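Local coordinates for flavoprotein (Thermotoga maritima, PDB 5V8S), which probably acts as an FMN-binding electron-transfer oxidoreductase, holding a mu-oxo-diiron site in a metallo-beta-lactamase-like domain joined to a flavodoxin-like domain, at residues V29-D34 against E189-S194; D35-F40 against E48-N53; T91-N96 against A108-I113; R127-F132 against K136-V141. The protein carries 1 engineered substitution. All coordinates share one frame; numbering follows the deposited sequence.

Contact 1. Residues V29-D34 against E189-S194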
loop_
_atom_site.group_PDB
_atom_site.type_symbol
_atom_site.label_atom_id
_atom_site.label_comp_id
_atom_site.label_asym_id
_atom_site.label_seq_id
_atom_site.Cartn_x
_atom_site.Cartn_y
_atom_site.Cartn_z
ATOM N N VAL A 29 -5.734 -9.434 -36.008
ATOM C CA VAL A 29 -5.297 -9.068 -34.662
ATOM C C VAL A 29 -3.984 -9.770 -34.371
ATOM O O VAL A 29 -3.782 -10.935 -34.748
ATOM C CB VAL A 29 -6.351 -9.399 -33.579
ATOM C CG1 VAL A 29 -6.637 -10.904 -33.542
ATOM C CG2 VAL A 29 -5.918 -8.864 -32.206
ATOM N N LEU A 30 -3.099 -9.054 -33.684
ATOM C CA LEU A 30 -1.881 -9.598 -33.089
ATOM C C LEU A 30 -2.005 -9.333 -31.596
ATOM O O LEU A 30 -1.905 -8.180 -31.161
ATOM C CB LEU A 30 -0.646 -8.892 -33.640
ATOM C CG LEU A 30 -0.427 -9.083 -35.139
ATOM C CD1 LEU A 30 0.344 -7.931 -35.694
ATOM C CD2 LEU A 30 0.312 -10.373 -35.399
ATOM N N ARG A 31 -2.233 -10.389 -30.818
ATOM C CA ARG A 31 -2.503 -10.273 -29.389
ATOM C C ARG A 31 -1.456 -11.067 -28.623
ATOM O O ARG A 31 -1.209 -12.238 -28.937
ATOM C CB ARG A 31 -3.915 -10.803 -29.051
ATOM C CG ARG A 31 -4.176 -11.027 -27.560
ATOM C CD ARG A 31 -5.608 -11.447 -27.245
ATOM N NE ARG A 31 -5.628 -12.276 -26.038
ATOM C CZ ARG A 31 -6.697 -12.925 -25.586
ATOM N NH1 ARG A 31 -7.863 -12.808 -26.209
ATOM N NH2 ARG A 31 -6.599 -13.699 -24.511
ATOM N N ILE A 32 -0.841 -10.435 -27.628
ATOM C CA ILE A 32 0.057 -11.135 -26.712
ATOM C C ILE A 32 -0.550 -11.102 -25.312
ATOM O O ILE A 32 -1.101 -10.080 -24.885
ATOM C CB ILE A 32 1.498 -10.588 -26.756
ATOM C CG1 ILE A 32 2.419 -11.517 -25.966
ATOM C CG2 ILE A 32 1.577 -9.150 -26.245
ATOM C CD1 ILE A 32 3.888 -11.242 -26.154
ATOM N N ASP A 33 -0.514 -12.238 -24.638
ATOM C CA ASP A 33 -1.094 -12.392 -23.303
ATOM C C ASP A 33 0.018 -12.226 -22.265
ATOM O O ASP A 33 0.850 -13.122 -22.093
ATOM C CB ASP A 33 -1.786 -13.752 -23.201
ATOM C CG ASP A 33 -3.067 -13.807 -24.005
ATOM O OD1 ASP A 33 -3.418 -12.774 -24.599
ATOM O OD2 ASP A 33 -3.721 -14.867 -24.029
ATOM N N ASP A 34 0.021 -11.087 -21.566
ATOM C CA ASP A 34 1.085 -10.772 -20.606
ATOM C C ASP A 34 0.749 -11.453 -19.285
ATOM O O ASP A 34 -0.029 -10.935 -18.479
ATOM C CB ASP A 34 1.235 -9.262 -20.435
ATOM C CG ASP A 34 2.473 -8.886 -19.652
ATOM O OD1 ASP A 34 3.113 -9.803 -19.112
ATOM O OD2 ASP A 34 2.788 -7.687 -19.578
ATOM N N GLU A 189 -9.965 -17.078 -22.796
ATOM C CA GLU A 189 -9.599 -18.245 -23.577
ATOM C C GLU A 189 -10.044 -18.155 -25.036
ATOM O O GLU A 189 -9.915 -19.144 -25.761
ATOM C CB GLU A 189 -10.207 -19.500 -22.930
ATOM C CG GLU A 189 -10.331 -19.441 -21.392
ATOM C CD GLU A 189 -10.576 -20.817 -20.762
ATOM O OE1 GLU A 189 -11.418 -20.920 -19.839
ATOM O OE2 GLU A 189 -9.927 -21.798 -21.194
ATOM N N ILE A 190 -10.568 -17.013 -25.480
ATOM C CA ILE A 190 -10.948 -16.800 -26.878
ATOM C C ILE A 190 -10.718 -15.328 -27.202
ATOM O O ILE A 190 -10.443 -14.517 -26.320
ATOM C CB ILE A 190 -12.391 -17.260 -27.200
ATOM C CG1 ILE A 190 -13.433 -16.455 -26.434
ATOM C CG2 ILE A 190 -12.557 -18.763 -26.917
ATOM C CD1 ILE A 190 -14.866 -16.740 -26.977
ATOM N N LEU A 191 -10.807 -14.982 -28.490
ATOM C CA LEU A 191 -10.506 -13.617 -28.917
ATOM C C LEU A 191 -11.680 -12.665 -28.755
ATOM O O LEU A 191 -11.468 -11.459 -28.550
ATOM C CB LEU A 191 -10.089 -13.580 -30.396
ATOM C CG LEU A 191 -8.736 -14.168 -30.766
ATOM C CD1 LEU A 191 -8.562 -14.209 -32.276
ATOM C CD2 LEU A 191 -7.661 -13.327 -30.143
ATOM N N ASP A 192 -12.910 -13.149 -28.940
ATOM C CA ASP A 192 -14.035 -12.239 -29.125
ATOM C C ASP A 192 -15.179 -12.520 -28.160
ATOM O O ASP A 192 -15.030 -13.307 -27.215
ATOM C CB ASP A 192 -14.523 -12.267 -30.577
ATOM C CG ASP A 192 -15.231 -13.557 -30.949
ATOM O OD1 ASP A 192 -15.198 -14.517 -30.156
ATOM O OD2 ASP A 192 -15.819 -13.613 -32.051
ATOM N N ASP A 193 -16.306 -11.838 -28.379
ATOM C CA ASP A 193 -17.460 -11.860 -27.484
ATOM C C ASP A 193 -18.509 -12.898 -27.875
ATOM O O ASP A 193 -19.699 -12.675 -27.637
ATOM C CB ASP A 193 -18.088 -10.464 -27.392
ATOM C CG ASP A 193 -18.665 -9.966 -28.725
ATOM O OD1 ASP A 193 -18.155 -10.368 -29.789
ATOM O OD2 ASP A 193 -19.628 -9.155 -28.703
ATOM N N SER A 194 -18.103 -14.025 -28.466
ATOM C CA SER A 194 -19.037 -15.004 -29.008
ATOM C C SER A 194 -19.504 -16.043 -27.993
ATOM O O SER A 194 -20.458 -16.781 -28.280
ATOM C CB SER A 194 -18.410 -15.700 -30.226
ATOM O OG SER A 194 -17.206 -16.355 -29.884
HETATM O O HOH W 1 -8.873 -10.619 -27.788
#
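Leu191 runs alongside the outer part of Arg31, pointing the opposite way, its CD2 branch 4.0 Å from Arg31 CD and equally near NH1. The contact belongs to the metallo-beta-lactamase-like domain, where the loop between strand 175-179 and helix 196-214 comes over strand 26-34 near one margin of the larger sheet. The other branch of the leucine passes Val29 in the same manner, Leu191 CD1 meeting Val29 CG1 at 4.0 Å. Arg31 gets that far because CG points away from the backbone N (chi1 167°) and the chain stays extended to NE. Its guanidinium is held on two sides. Toward its own strand it grips Asp33 side-on in a salt bridge: NE gives a nearly straight bond to Asp33 OD1 (2.7 Å), on the syn lone pair and in the guanidinium plane, and NH2 reaches Asp33 OD2 at 3.1 Å. This double hold fixes the rotation of the group and turns NH1 to the loop. Pro188 O also accepts from NH2, and Trp17 makes a cation-pi contact with the arginine. Across the contact, Arg31 NH1 donates to Ile190 O at 3.1 Å, approaching from above the carbonyl plane. Arg31 NH1 also donates to a water (2.9 Å), which in turn donates to Leu191 O (2.8 Å), holding the loop at two successive carbonyls.

Contact 2. Residues D35-F40 against E48-N53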
loop_
_atom_site.group_PDB
_atom_site.type_symbol
_atom_site.label_atom_id
_atom_site.label_comp_id
_atom_site.label_asym_id
_atom_site.label_seq_id
_atom_site.Cartn_x
_atom_site.Cartn_y
_atom_site.Cartn_z
ATOM N N ASP A 35 1.349 -12.614 -19.065
ATOM C CA ASP A 35 1.235 -13.312 -17.791
ATOM C C ASP A 35 2.446 -13.085 -16.892
ATOM O O ASP A 35 2.582 -13.769 -15.870
ATOM C CB ASP A 35 0.975 -14.808 -17.992
ATOM C CG ASP A 35 2.079 -15.506 -18.749
ATOM O OD1 ASP A 35 3.000 -14.836 -19.244
ATOM O OD2 ASP A 35 2.019 -16.748 -18.850
ATOM N N ARG A 36 3.330 -12.151 -17.249
ATOM C CA ARG A 36 4.470 -11.810 -16.403
ATOM C C ARG A 36 4.156 -10.640 -15.484
ATOM O O ARG A 36 4.563 -10.639 -14.316
ATOM C CB ARG A 36 5.696 -11.467 -17.259
ATOM C CG ARG A 36 6.282 -12.634 -18.054
ATOM C CD ARG A 36 7.548 -12.205 -18.824
ATOM N NE ARG A 36 7.886 -13.121 -19.912
ATOM C CZ ARG A 36 8.772 -12.857 -20.870
ATOM N NH1 ARG A 36 9.425 -11.698 -20.886
ATOM N NH2 ARG A 36 9.014 -13.755 -21.812
ATOM N N ILE A 37 3.428 -9.649 -15.993
ATOM C CA ILE A 37 3.128 -8.452 -15.223
ATOM C C ILE A 37 2.303 -8.826 -13.999
ATOM O O ILE A 37 1.453 -9.723 -14.043
ATOM C CB ILE A 37 2.409 -7.442 -16.134
ATOM C CG1 ILE A 37 2.245 -6.092 -15.442
ATOM C CG2 ILE A 37 1.038 -7.989 -16.589
ATOM C CD1 ILE A 37 2.047 -4.950 -16.416
ATOM N N ARG A 38 2.566 -8.133 -12.889
ATOM C CA ARG A 38 1.823 -8.298 -11.643
ATOM C C ARG A 38 1.074 -7.045 -11.213
ATOM O O ARG A 38 0.009 -7.156 -10.583
ATOM C CB ARG A 38 2.782 -8.717 -10.499
ATOM C CG ARG A 38 3.526 -10.012 -10.814
ATOM C CD ARG A 38 4.419 -10.443 -9.683
ATOM N NE ARG A 38 3.634 -10.860 -8.539
ATOM C CZ ARG A 38 4.068 -10.819 -7.286
ATOM N NH1 ARG A 38 5.287 -10.363 -7.013
ATOM N NH2 ARG A 38 3.276 -11.224 -6.306
ATOM N N TYR A 39 1.593 -5.860 -11.541
ATOM C CA TYR A 39 1.042 -4.585 -11.085
ATOM C C TYR A 39 0.946 -3.661 -12.296
ATOM O O TYR A 39 1.964 -3.130 -12.757
ATOM C CB TYR A 39 1.945 -3.967 -10.034
ATOM C CG TYR A 39 2.233 -4.910 -8.870
ATOM C CD1 TYR A 39 1.233 -5.297 -7.994
ATOM C CD2 TYR A 39 3.499 -5.450 -8.696
ATOM C CE1 TYR A 39 1.502 -6.172 -6.943
ATOM C CE2 TYR A 39 3.777 -6.327 -7.653
ATOM C CZ TYR A 39 2.780 -6.673 -6.782
ATOM O OH TYR A 39 3.045 -7.542 -5.762
ATOM N N PHE A 40 -0.264 -3.447 -12.803
ATOM C CA PHE A 40 -0.411 -2.552 -13.934
ATOM C C PHE A 40 -0.120 -1.124 -13.504
ATOM O O PHE A 40 -0.523 -0.691 -12.423
ATOM C CB PHE A 40 -1.807 -2.672 -14.536
ATOM C CG PHE A 40 -1.885 -2.164 -15.941
ATOM C CD1 PHE A 40 -1.198 -2.821 -16.930
ATOM C CD2 PHE A 40 -2.617 -1.029 -16.249
ATOM C CE1 PHE A 40 -1.224 -2.359 -18.236
ATOM C CE2 PHE A 40 -2.646 -0.550 -17.554
ATOM C CZ PHE A 40 -1.958 -1.239 -18.545
ATOM N N GLU A 48 -4.657 -11.769 -12.853
ATOM C CA GLU A 48 -5.284 -12.328 -14.041
ATOM C C GLU A 48 -4.597 -11.911 -15.334
ATOM O O GLU A 48 -4.956 -12.438 -16.400
ATOM C CB GLU A 48 -6.741 -11.887 -14.116
ATOM C CG GLU A 48 -6.959 -10.395 -14.330
ATOM C CD GLU A 48 -7.121 -9.587 -13.041
ATOM O OE1 GLU A 48 -6.315 -9.759 -12.090
ATOM O OE2 GLU A 48 -8.084 -8.782 -12.984
ATOM N N GLY A 49 -3.663 -10.956 -15.288
ATOM C CA GLY A 49 -2.957 -10.533 -16.480
ATOM C C GLY A 49 -3.740 -9.556 -17.338
ATOM O O GLY A 49 -4.868 -9.141 -17.045
ATOM N N ILE A 50 -3.107 -9.201 -18.453
ATOM C CA ILE A 50 -3.665 -8.275 -19.426
ATOM C C ILE A 50 -3.057 -8.614 -20.774
ATOM O O ILE A 50 -1.904 -9.048 -20.859
ATOM C CB ILE A 50 -3.389 -6.810 -19.022
ATOM C CG1 ILE A 50 -4.215 -5.843 -19.879
ATOM C CG2 ILE A 50 -1.881 -6.504 -19.077
ATOM C CD1 ILE A 50 -4.006 -4.359 -19.535
ATOM N N SER A 51 -3.846 -8.438 -21.836
ATOM C CA SER A 51 -3.322 -8.622 -23.181
ATOM C C SER A 51 -2.979 -7.271 -23.795
ATOM O O SER A 51 -3.504 -6.232 -23.396
ATOM C CB SER A 51 -4.309 -9.377 -24.079
ATOM O OG SER A 51 -5.372 -8.549 -24.539
ATOM N N TYR A 52 -2.089 -7.305 -24.785
ATOM C CA TYR A 52 -1.819 -6.155 -25.658
ATOM C C TYR A 52 -2.237 -6.564 -27.062
ATOM O O TYR A 52 -1.767 -7.587 -27.583
ATOM C CB TYR A 52 -0.347 -5.690 -25.626
ATOM C CG TYR A 52 0.165 -5.588 -24.216
ATOM C CD1 TYR A 52 -0.434 -4.729 -23.309
ATOM C CD2 TYR A 52 1.177 -6.404 -23.782
ATOM C CE1 TYR A 52 -0.027 -4.672 -21.977
ATOM C CE2 TYR A 52 1.615 -6.354 -22.442
ATOM C CZ TYR A 52 0.992 -5.484 -21.546
ATOM O OH TYR A 52 1.368 -5.424 -20.200
ATOM N N ASN A 53 -3.116 -5.768 -27.668
ATOM C CA ASN A 53 -3.719 -6.107 -28.953
ATOM C C ASN A 53 -3.343 -5.046 -29.976
ATOM O O ASN A 53 -3.624 -3.866 -29.764
ATOM C CB ASN A 53 -5.252 -6.119 -28.887
ATOM C CG ASN A 53 -5.813 -7.020 -27.784
ATOM O OD1 ASN A 53 -5.159 -7.957 -27.308
ATOM N ND2 ASN A 53 -7.051 -6.737 -27.387
#
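Phe40 and Ile50 meet at about a right angle, the isoleucine directing its CD1 methyl onto one face of the phenyl ring. The methyl sits 4.1 Å from the Phe40 centroid and 28° off the ring normal, a CH-pi contact, with Phe40 CE1 its nearest ring atom at 3.7 Å. Ile50 places CD1 there with CG1 turned away from the backbone N (chi1 -168°), which sets CG2 between the backbone N and carbonyl carbon. From that position Ile50 CG2 touches the like branch of Ile37, CG2 to CG2, at 4.1 Å as the two side chains cross obliquely. The strand 50-59 lies in the larger sheet of the metallo-beta-lactamase-like domain, and the segment 35-40 folds back over its start after leaving strand 26-34, so that these side chains form a buried layer beside the diiron site. The Phe40 side chain is about 5 Å from the mu-oxo-diiron group and also packs on Asp101, one of the residues of the diiron pocket. Tyr52 enters from further along the strand: its OH lies near the plane of the Phe40 ring, at the edge, and 3.9 Å from Ile37 CD1. The hydroxyl is not left to apolar neighbours, because Asp34 OD2 hydrogen-bonds to it. On the same strand, Ser51 OG donates to Asn53 OD1 at 2.8 Å, while Ser51 O is bonded to ND1 of the iron-site residue His240.

Contact 3. Residues T91-N96 against A108-I113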
loop_
_atom_site.group_PDB
_atom_site.type_symbol
_atom_site.label_atom_id
_atom_site.label_comp_id
_atom_site.label_asym_id
_atom_site.label_seq_id
_atom_site.Cartn_x
_atom_site.Cartn_y
_atom_site.Cartn_z
ATOM N N THR A 91 2.900 0.608 -44.800
ATOM C CA THR A 91 2.863 1.972 -45.306
ATOM C C THR A 91 2.387 2.985 -44.278
ATOM O O THR A 91 2.734 4.171 -44.395
ATOM C CB THR A 91 1.937 2.073 -46.535
ATOM O OG1 THR A 91 0.631 1.585 -46.202
ATOM C CG2 THR A 91 2.494 1.280 -47.741
ATOM N N HIS A 92 1.605 2.557 -43.285
ATOM C CA HIS A 92 1.010 3.449 -42.300
ATOM C C HIS A 92 1.054 2.791 -40.935
ATOM O O HIS A 92 0.895 1.577 -40.827
ATOM C CB HIS A 92 -0.461 3.707 -42.631
ATOM C CG HIS A 92 -0.668 4.468 -43.892
ATOM N ND1 HIS A 92 -0.516 3.894 -45.138
ATOM C CD2 HIS A 92 -1.016 5.758 -44.104
ATOM C CE1 HIS A 92 -0.755 4.804 -46.064
ATOM N NE2 HIS A 92 -1.053 5.945 -45.467
ATOM N N ILE A 93 1.275 3.604 -39.903
ATOM C CA ILE A 93 1.092 3.186 -38.516
ATOM C C ILE A 93 0.207 4.216 -37.823
ATOM O O ILE A 93 0.538 5.410 -37.791
ATOM C CB ILE A 93 2.429 3.032 -37.762
ATOM C CG1 ILE A 93 3.336 2.017 -38.461
ATOM C CG2 ILE A 93 2.165 2.584 -36.321
ATOM C CD1 ILE A 93 4.740 1.925 -37.921
ATOM N N ILE A 94 -0.911 3.757 -37.259
ATOM C CA ILE A 94 -1.826 4.614 -36.509
ATOM C C ILE A 94 -1.577 4.399 -35.025
ATOM O O ILE A 94 -1.588 3.263 -34.542
ATOM C CB ILE A 94 -3.296 4.322 -36.859
ATOM C CG1 ILE A 94 -3.559 4.669 -38.336
ATOM C CG2 ILE A 94 -4.227 5.129 -35.939
ATOM C CD1 ILE A 94 -4.987 4.356 -38.817
ATOM N N VAL A 95 -1.329 5.487 -34.322
ATOM C CA VAL A 95 -1.056 5.469 -32.888
ATOM C C VAL A 95 -2.218 6.186 -32.206
ATOM O O VAL A 95 -2.256 7.416 -32.131
ATOM C CB VAL A 95 0.293 6.121 -32.570
ATOM C CG1 VAL A 95 0.561 6.093 -31.072
ATOM C CG2 VAL A 95 1.397 5.400 -33.320
ATOM N N ASN A 96 -3.179 5.409 -31.689
ATOM C CA ASN A 96 -4.329 5.991 -31.020
ATOM C C ASN A 96 -3.958 6.579 -29.654
ATOM O O ASN A 96 -4.670 7.456 -29.159
ATOM C CB ASN A 96 -5.390 4.908 -30.811
ATOM C CG ASN A 96 -6.098 4.516 -32.099
ATOM O OD1 ASN A 96 -6.627 5.373 -32.814
ATOM N ND2 ASN A 96 -6.121 3.206 -32.405
ATOM N N ALA A 108 11.308 -0.458 -32.574
ATOM C CA ALA A 108 11.778 -1.669 -33.239
ATOM C C ALA A 108 11.036 -1.895 -34.547
ATOM O O ALA A 108 11.631 -2.331 -35.549
ATOM C CB ALA A 108 11.566 -2.860 -32.309
ATOM N N THR A 109 9.741 -1.580 -34.569
ATOM C CA THR A 109 8.961 -1.739 -35.790
ATOM C C THR A 109 9.490 -0.821 -36.878
ATOM O O THR A 109 9.663 -1.238 -38.031
ATOM C CB THR A 109 7.482 -1.457 -35.503
ATOM O OG1 THR A 109 7.019 -2.352 -34.488
ATOM C CG2 THR A 109 6.621 -1.661 -36.758
ATOM N N LEU A 110 9.758 0.440 -36.533
ATOM C CA LEU A 110 10.228 1.386 -37.541
ATOM C C LEU A 110 11.579 0.954 -38.102
ATOM O O LEU A 110 11.829 1.070 -39.307
ATOM C CB LEU A 110 10.303 2.797 -36.945
ATOM C CG LEU A 110 8.981 3.447 -36.521
ATOM C CD1 LEU A 110 9.204 4.800 -35.886
ATOM C CD2 LEU A 110 8.044 3.582 -37.712
ATOM N N LYS A 111 12.459 0.436 -37.250
ATOM C CA LYS A 111 13.757 -0.036 -37.727
ATOM C C LYS A 111 13.603 -1.240 -38.648
ATOM O O LYS A 111 14.315 -1.359 -39.655
ATOM C CB LYS A 111 14.655 -0.393 -36.542
ATOM C CG LYS A 111 15.852 0.539 -36.365
ATOM C CD LYS A 111 16.542 0.329 -35.016
ATOM C CE LYS A 111 17.706 1.300 -34.811
ATOM N NZ LYS A 111 18.288 1.192 -33.436
ATOM N N THR A 112 12.687 -2.150 -38.317
ATOM C CA THR A 112 12.474 -3.326 -39.153
ATOM C C THR A 112 11.870 -2.943 -40.499
ATOM O O THR A 112 12.210 -3.539 -41.528
ATOM C CB THR A 112 11.579 -4.323 -38.422
ATOM O OG1 THR A 112 12.167 -4.641 -37.161
ATOM C CG2 THR A 112 11.432 -5.605 -39.211
ATOM N N ILE A 113 10.976 -1.953 -40.517
ATOM C CA ILE A 113 10.394 -1.517 -41.783
ATOM C C ILE A 113 11.484 -0.952 -42.687
ATOM O O ILE A 113 11.545 -1.255 -43.883
ATOM C CB ILE A 113 9.244 -0.518 -41.547
ATOM C CG1 ILE A 113 8.096 -1.195 -40.801
ATOM C CG2 ILE A 113 8.715 0.017 -42.878
ATOM C CD1 ILE A 113 7.028 -0.241 -40.312
#
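In the helix turn whose Thr109, Leu110 and Ile113 meet Ile93, the carbonyl oxygen Ala108 O is gripped twice by one residue. Thr112 N makes the usual helical bond to it, and Thr112 OG1 adds a second at 2.9 Å; the two donors arrive from opposite faces of the carbonyl plane. Thr109 OG1 likewise bonds back to Ser105 O, one turn earlier. The contact itself is apolar and converges on a single methyl, Ile93 CD1. It is 3.7 Å from Leu110 CD2 and 4.0 Å from Ile113 CD1. The Leu110 side chain passes Ile93 at a slant, whereas Ile113 and Ile93 reach toward each other tip to tip. Thr109 CG2 lies a little further from Ile93 CD1, at 4.2 Å. In the alpha/beta arrangement of the metallo-beta-lactamase-like domain, strand 92-94 is an inner strand of the larger sheet and helix 106-113 lies against one face; the axes of strand 92-94 and helical residues 108-113 run antiparallel (173°), 11.4 Å apart at closest approach. Ile93 reaches into that gap to meet the helix side chains, with its CG1 arm beside the backbone N (chi1 -58°) and then extended. Thr109 also rests on Leu65 of strand 62-66 and on Phe77 of helix 74-82, while Ile113 packs on Ile90.

Contact 4. Residues R127-F132 against K136-V141; sequences RLLEGF and KDVTVV
With CG opposite the backbone N (chi1 -178°) and the next bond also extended, Glu130 stretches out from helix 123-133, whereas Lys136 runs straight until a bend at its last torsion (chi4 -57°) folds the amino group back toward the glutamate. The two chains meet at a slant and are paired as a salt bridge (Glu130 OE2 to Lys136 NZ 3.0 Å), though the exact placement of these ends at the surface is doubtful, Lys136 NZ lying over the face of the carboxylate and only 2.9 Å from Glu130 CD. Beneath the ion pair the packing turns apolar. Leu129 CD1 and Val138 CG2 touch at 4.0 Å, their side chains at about a right angle. This is the return half of a beta-alpha-beta crossover, in which strand 118-121 leads into helix 123-133 and the chain comes back as strand 138-140, an outermost strand of the larger sheet. Leu129 also packs on Ile119 and Val138 on Ala121, both in the first strand of the unit. Between the salt bridge and the strand, Asp137 is the centre of an inverse gamma turn closed by a weak bond from Val138 N to Lys136 O, 2.9 Å. The second subunit also meets this helix: Ser391 OG of that chain hydrogen-bonds to Glu130 O.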
loop_
_atom_site.group_PDB
_atom_site.type_symbol
_atom_site.label_atom_id
_atom_site.label_comp_id
_atom_site.label_asym_id
_atom_site.label_seq_id
_atom_site.Cartn_x
_atom_site.Cartn_y
_atom_site.Cartn_z
ATOM N N ARG A 127 3.495 14.986 -29.837
ATOM C CA ARG A 127 4.418 15.505 -28.832
ATOM C C ARG A 127 5.000 14.378 -27.991
ATOM O O ARG A 127 6.200 14.380 -27.680
ATOM C CB ARG A 127 3.690 16.522 -27.955
ATOM C CG ARG A 127 3.334 17.786 -28.717
ATOM C CD ARG A 127 2.158 18.531 -28.102
ATOM N NE ARG A 127 2.389 18.905 -26.713
ATOM C CZ ARG A 127 1.535 19.623 -25.985
ATOM N NH1 ARG A 127 0.398 20.051 -26.524
ATOM N NH2 ARG A 127 1.819 19.916 -24.720
ATOM N N LEU A 128 4.168 13.401 -27.609
ATOM C CA LEU A 128 4.643 12.329 -26.743
ATOM C C LEU A 128 5.524 11.337 -27.492
ATOM O O LEU A 128 6.473 10.799 -26.912
ATOM C CB LEU A 128 3.460 11.619 -26.068
ATOM C CG LEU A 128 2.699 12.501 -25.062
ATOM C CD1 LEU A 128 1.362 11.904 -24.680
ATOM C CD2 LEU A 128 3.555 12.746 -23.812
ATOM N N LEU A 129 5.262 11.098 -28.779
ATOM C CA LEU A 129 6.150 10.199 -29.512
ATOM C C LEU A 129 7.546 10.782 -29.629
ATOM O O LEU A 129 8.535 10.044 -29.623
ATOM C CB LEU A 129 5.596 9.902 -30.905
ATOM C CG LEU A 129 4.373 8.993 -30.951
ATOM C CD1 LEU A 129 3.793 8.943 -32.361
ATOM C CD2 LEU A 129 4.731 7.592 -30.463
ATOM N N GLU A 130 7.646 12.098 -29.734
ATOM C CA GLU A 130 8.962 12.722 -29.762
ATOM C C GLU A 130 9.631 12.625 -28.396
ATOM O O GLU A 130 10.808 12.272 -28.293
ATOM C CB GLU A 130 8.827 14.176 -30.184
ATOM C CG GLU A 130 10.173 14.857 -30.268
ATOM C CD GLU A 130 10.059 16.337 -30.549
ATOM O OE1 GLU A 130 10.375 17.149 -29.641
ATOM O OE2 GLU A 130 9.647 16.685 -31.672
ATOM N N GLY A 131 8.891 12.916 -27.332
ATOM C CA GLY A 131 9.490 12.877 -26.005
ATOM C C GLY A 131 9.902 11.479 -25.570
ATOM O O GLY A 131 10.935 11.299 -24.915
ATOM N N PHE A 132 9.086 10.473 -25.882
ATOM C CA PHE A 132 9.428 9.110 -25.477
ATOM C C PHE A 132 10.532 8.528 -26.344
ATOM O O PHE A 132 11.461 7.894 -25.834
ATOM C CB PHE A 132 8.211 8.190 -25.614
ATOM C CG PHE A 132 7.105 8.444 -24.625
ATOM C CD1 PHE A 132 7.329 9.055 -23.409
ATOM C CD2 PHE A 132 5.820 8.058 -24.934
ATOM C CE1 PHE A 132 6.279 9.268 -22.523
ATOM C CE2 PHE A 132 4.781 8.264 -24.057
ATOM C CZ PHE A 132 5.008 8.868 -22.852
ATOM N N LYS A 136 9.898 11.955 -34.910
ATOM C CA LYS A 136 9.546 13.324 -35.258
ATOM C C LYS A 136 8.607 13.452 -36.444
ATOM O O LYS A 136 7.789 14.377 -36.471
ATOM C CB LYS A 136 10.814 14.137 -35.546
ATOM C CG LYS A 136 11.705 14.305 -34.314
ATOM C CD LYS A 136 12.768 15.372 -34.506
ATOM C CE LYS A 136 13.482 15.685 -33.184
ATOM N NZ LYS A 136 12.542 16.110 -32.095
ATOM N N ASP A 137 8.676 12.558 -37.421
ATOM C CA ASP A 137 7.902 12.773 -38.646
ATOM C C ASP A 137 6.537 12.112 -38.474
ATOM O O ASP A 137 6.268 11.003 -38.947
ATOM C CB ASP A 137 8.672 12.313 -39.878
ATOM C CG ASP A 137 9.793 13.295 -40.276
ATOM O OD1 ASP A 137 9.700 14.499 -39.938
ATOM O OD2 ASP A 137 10.765 12.866 -40.934
ATOM N N VAL A 138 5.657 12.826 -37.777
ATOM C CA VAL A 138 4.333 12.325 -37.422
ATOM C C VAL A 138 3.274 13.216 -38.059
ATOM O O VAL A 138 3.355 14.447 -37.994
ATOM C CB VAL A 138 4.155 12.266 -35.886
ATOM C CG1 VAL A 138 2.727 11.874 -35.524
ATOM C CG2 VAL A 138 5.116 11.281 -35.289
ATOM N N THR A 139 2.265 12.583 -38.654
ATOM C CA THR A 139 1.125 13.276 -39.238
ATOM C C THR A 139 0.035 13.433 -38.179
ATOM O O THR A 139 -0.495 12.438 -37.675
ATOM C CB THR A 139 0.619 12.444 -40.415
ATOM O OG1 THR A 139 1.642 12.382 -41.414
ATOM C CG2 THR A 139 -0.643 13.041 -41.013
ATOM N N VAL A 140 -0.318 14.678 -37.864
ATOM C CA VAL A 140 -1.337 14.977 -36.864
ATOM C C VAL A 140 -2.701 14.994 -37.533
ATOM O O VAL A 140 -2.889 15.664 -38.554
ATOM C CB VAL A 140 -1.058 16.327 -36.193
ATOM C CG1 VAL A 140 -2.237 16.779 -35.345
ATOM C CG2 VAL A 140 0.189 16.221 -35.345
ATOM N N VAL A 141 -3.662 14.286 -36.936
ATOM C CA VAL A 141 -5.057 14.326 -37.357
ATOM C C VAL A 141 -5.866 15.097 -36.326
ATOM O O VAL A 141 -5.613 14.998 -35.114
ATOM C CB VAL A 141 -5.652 12.922 -37.582
ATOM C CG1 VAL A 141 -5.086 12.291 -38.863
ATOM C CG2 VAL A 141 -5.424 12.023 -36.363
#

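In the fold
All four contacts reach the larger mixed sheet of the metallo-beta-lactamase-like domain, whose strand order includes 26-34, 50-59, 62-66, 92-94, 118-121 and 138-140. Along the chain contacts 2, 3 and 4 follow one another, all within the long span bridged by contact 1. Contacts 1 and 2, centres 13 Å apart, touch through neighbouring strands 26-34 and 50-59, where Asp34 N and Ile50 O probably hydrogen-bond. Contacts 3 and 4 have centres 12 Å apart and do not touch, while the centres of contacts 1 and 4 are 29 Å apart. Contact 2 lies near the diiron group; contacts 2 and 4 also meet the second subunit, through 35-40 and helix 123-133, so both lie at the dimer interface.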